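Local coordinates for cell division control protein Cdc48 (Mycobacterium smegmatis, PDB 5E7P) that probably binds and hydrolyses ATP as a Cdc48-like member of the AAA ATPase family, at residues R520-Y525 with V624-T629. Sequence-based numbering, arbitrary orientation.
Sequences RGVLLY and VVLGAT
V522 and L524 of strand 521-525 pair through both N and O with strand 624-629, which runs parallel to it at an angle of 19° between the segments. The ladder begins where V522 N donates to V625 O at 3.0 Å, and V522 O then receives G627 N at 2.7 Å. Two residues on, L524 N gives its hydrogen to G627 O in a nearly straight bond, and L524 O takes that of T629 N along a more bent path, 148°. L523 and Y525, whose backbones lie between and beyond these bonds, make their backbone hydrogen bonds with R647, V649 and V651 on and just after strand 645-650, which makes 521-525 an inner strand.

Side chains alternate between the two faces of the sheet. On one, V522 and L626 pass each other at a slant, V522 CG1 lying 3.8 Å from L626 CD1; V522 holds CG1 anti to its backbone N (chi1 177°), which places that branch against the leucine. L524 CB also sits 4.3 Å from L626 CD2, and L497 of helix 491-506 packs on both leucines.

G627 brings no side chain to the other face, and L523 CD1 comes within 3.6 Å of G627 O while reaching T629 CG2 at 4.0 Å. T629 CG2 also meets Y525 CB, whereas the tyrosine ring leads away to an edge-to-face contact with F741. T629 OG1 is hydrogen-bonded to R631 N.

The two segments, 99 residues apart in sequence, are neighbouring inner strands of the parallel sheet 546-551, 580-585, 623-629, 521-525, 645-650 (strand order 2-3-4-1-5), the core of a P-loop NTPase AAA domain; A628 stands beside K532 and T533 of its ADP site.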
ATOM      1  N   ARG A 520      25.966  -2.721   8.323  1.00 32.19           N
ATOM      2  CA  ARG A 520      25.960  -3.983   9.045  1.00 34.62           C
ATOM      3  C   ARG A 520      24.535  -4.492   9.227  1.00 31.97           C
ATOM      4  O   ARG A 520      23.589  -3.705   9.310  1.00 29.65           O
ATOM      5  CB  ARG A 520      26.651  -3.817  10.401  1.00 39.80           C
ATOM      6  CG  ARG A 520      28.140  -3.511  10.291  1.00 44.89           C
ATOM      7  CD  ARG A 520      28.917  -4.745   9.857  1.00 48.71           C
ATOM      8  NE  ARG A 520      29.858  -4.477   8.774  1.00 50.37           N
ATOM      9  CZ  ARG A 520      29.634  -4.781   7.499  1.00 54.10           C
ATOM     10  NH1 ARG A 520      28.499  -5.364   7.141  1.00 56.99           N
ATOM     11  NH2 ARG A 520      30.547  -4.503   6.579  1.00 55.01           N
ATOM     12  N   GLY A 521      24.386  -5.813   9.273  1.00 30.00           N
ATOM     13  CA  GLY A 521      23.095  -6.425   9.523  1.00 27.25           C
ATOM     14  C   GLY A 521      22.586  -6.059  10.903  1.00 26.72           C
ATOM     15  O   GLY A 521      23.350  -6.008  11.869  1.00 25.37           O
ATOM     16  N   VAL A 522      21.288  -5.801  10.996  1.00 26.42           N
ATOM     17  CA  VAL A 522      20.688  -5.354  12.244  1.00 26.24           C
ATOM     18  C   VAL A 522      19.701  -6.373  12.806  1.00 30.15           C
ATOM     19  O   VAL A 522      18.811  -6.847  12.097  1.00 32.07           O
ATOM     20  CB  VAL A 522      19.960  -4.011  12.049  1.00 23.82           C
ATOM     21  CG1 VAL A 522      19.268  -3.587  13.337  1.00 23.56           C
ATOM     22  CG2 VAL A 522      20.941  -2.943  11.579  1.00 21.93           C
ATOM     23  N   LEU A 523      19.868  -6.713  14.082  1.00 29.17           N
ATOM     24  CA  LEU A 523      18.864  -7.494  14.793  1.00 27.10           C
ATOM     25  C   LEU A 523      18.112  -6.612  15.781  1.00 27.63           C
ATOM     26  O   LEU A 523      18.670  -6.155  16.777  1.00 26.47           O
ATOM     27  CB  LEU A 523      19.485  -8.679  15.531  1.00 26.93           C
ATOM     28  CG  LEU A 523      18.445  -9.478  16.327  1.00 25.29           C
ATOM     29  CD1 LEU A 523      17.466 -10.174  15.395  1.00 24.32           C
ATOM     30  CD2 LEU A 523      19.097 -10.474  17.273  1.00 26.04           C
ATOM     31  N   LEU A 524      16.840  -6.374  15.488  1.00 28.55           N
ATOM     32  CA  LEU A 524      15.997  -5.540  16.326  1.00 28.99           C
ATOM     33  C   LEU A 524      15.145  -6.440  17.214  1.00 33.02           C
ATOM     34  O   LEU A 524      14.411  -7.290  16.717  1.00 34.37           O
ATOM     35  CB  LEU A 524      15.107  -4.674  15.440  1.00 28.88           C
ATOM     36  CG  LEU A 524      14.472  -3.424  16.042  1.00 30.78           C
ATOM     37  CD1 LEU A 524      15.535  -2.475  16.544  1.00 30.43           C
ATOM     38  CD2 LEU A 524      13.627  -2.745  14.997  1.00 29.82           C
ATOM     39  N   TYR A 525      15.248  -6.270  18.527  1.00 34.31           N
ATOM     40  CA  TYR A 525      14.526  -7.142  19.450  1.00 36.21           C
ATOM     41  C   TYR A 525      14.026  -6.417  20.694  1.00 37.38           C
ATOM     42  O   TYR A 525      14.713  -5.561  21.254  1.00 38.52           O
ATOM     43  CB  TYR A 525      15.391  -8.342  19.852  1.00 36.69           C
ATOM     44  CG  TYR A 525      16.679  -7.961  20.549  1.00 37.20           C
ATOM     45  CD1 TYR A 525      17.834  -7.701  19.820  1.00 37.64           C
ATOM     46  CD2 TYR A 525      16.738  -7.857  21.931  1.00 37.38           C
ATOM     47  CE1 TYR A 525      19.008  -7.349  20.451  1.00 39.24           C
ATOM     48  CE2 TYR A 525      17.907  -7.506  22.569  1.00 39.20           C
ATOM     49  CZ  TYR A 525      19.040  -7.252  21.824  1.00 41.23           C
ATOM     50  OH  TYR A 525      20.210  -6.902  22.457  1.00 44.32           O
ATOM     51  N   VAL A 624      20.602  -3.069   2.921  1.00 23.56           N
ATOM     52  CA  VAL A 624      20.643  -3.320   4.358  1.00 23.75           C
ATOM     53  C   VAL A 624      19.657  -4.424   4.718  1.00 25.95           C
ATOM     54  O   VAL A 624      18.538  -4.460   4.205  1.00 26.87           O
ATOM     55  CB  VAL A 624      20.295  -2.060   5.172  1.00 23.13           C
ATOM     56  CG1 VAL A 624      20.449  -2.326   6.659  1.00 24.34           C
ATOM     57  CG2 VAL A 624      21.175  -0.906   4.758  1.00 24.73           C
ATOM     58  N   VAL A 625      20.080  -5.332   5.593  1.00 24.75           N
ATOM     59  CA  VAL A 625      19.202  -6.389   6.071  1.00 27.55           C
ATOM     60  C   VAL A 625      18.912  -6.212   7.559  1.00 28.38           C
ATOM     61  O   VAL A 625      19.821  -6.012   8.363  1.00 27.38           O
ATOM     62  CB  VAL A 625      19.792  -7.793   5.796  1.00 29.49           C
ATOM     63  CG1 VAL A 625      21.238  -7.882   6.289  1.00 30.48           C
ATOM     64  CG2 VAL A 625      18.920  -8.876   6.424  1.00 27.20           C
ATOM     65  N   LEU A 626      17.635  -6.271   7.918  1.00 31.45           N
ATOM     66  CA  LEU A 626      17.226  -6.114   9.307  1.00 32.13           C
ATOM     67  C   LEU A 626      16.280  -7.234   9.726  1.00 32.42           C
ATOM     68  O   LEU A 626      15.261  -7.472   9.079  1.00 33.05           O
ATOM     69  CB  LEU A 626      16.558  -4.752   9.510  1.00 32.82           C
ATOM     70  CG  LEU A 626      16.126  -4.351  10.922  1.00 36.08           C
ATOM     71  CD1 LEU A 626      16.297  -2.846  11.113  1.00 35.42           C
ATOM     72  CD2 LEU A 626      14.682  -4.765  11.207  1.00 36.34           C
ATOM     73  N   GLY A 627      16.623  -7.911  10.816  1.00 31.87           N
ATOM     74  CA  GLY A 627      15.750  -8.911  11.398  1.00 32.12           C
ATOM     75  C   GLY A 627      15.117  -8.416  12.687  1.00 32.99           C
ATOM     76  O   GLY A 627      15.752  -7.699  13.466  1.00 30.14           O
ATOM     77  N   ALA A 628      13.862  -8.799  12.911  1.00 34.59           N
ATOM     78  CA  ALA A 628      13.147  -8.426  14.128  1.00 34.54           C
ATOM     79  C   ALA A 628      12.575  -9.651  14.828  1.00 37.09           C
ATOM     80  O   ALA A 628      12.136 -10.599  14.178  1.00 39.05           O
ATOM     81  CB  ALA A 628      12.041  -7.422  13.819  1.00 33.21           C
ATOM     82  N   THR A 629      12.584  -9.629  16.156  1.00 37.80           N
ATOM     83  CA  THR A 629      12.058 -10.748  16.930  1.00 40.45           C
ATOM     84  C   THR A 629      11.755 -10.363  18.376  1.00 39.85           C
ATOM     85  O   THR A 629      12.379  -9.463  18.931  1.00 36.96           O
ATOM     86  CB  THR A 629      13.043 -11.929  16.933  1.00 42.72           C
ATOM     87  OG1 THR A 629      12.492 -13.011  17.695  1.00 45.08           O
ATOM     88  CG2 THR A 629      14.379 -11.508  17.534  1.00 41.93           C
TER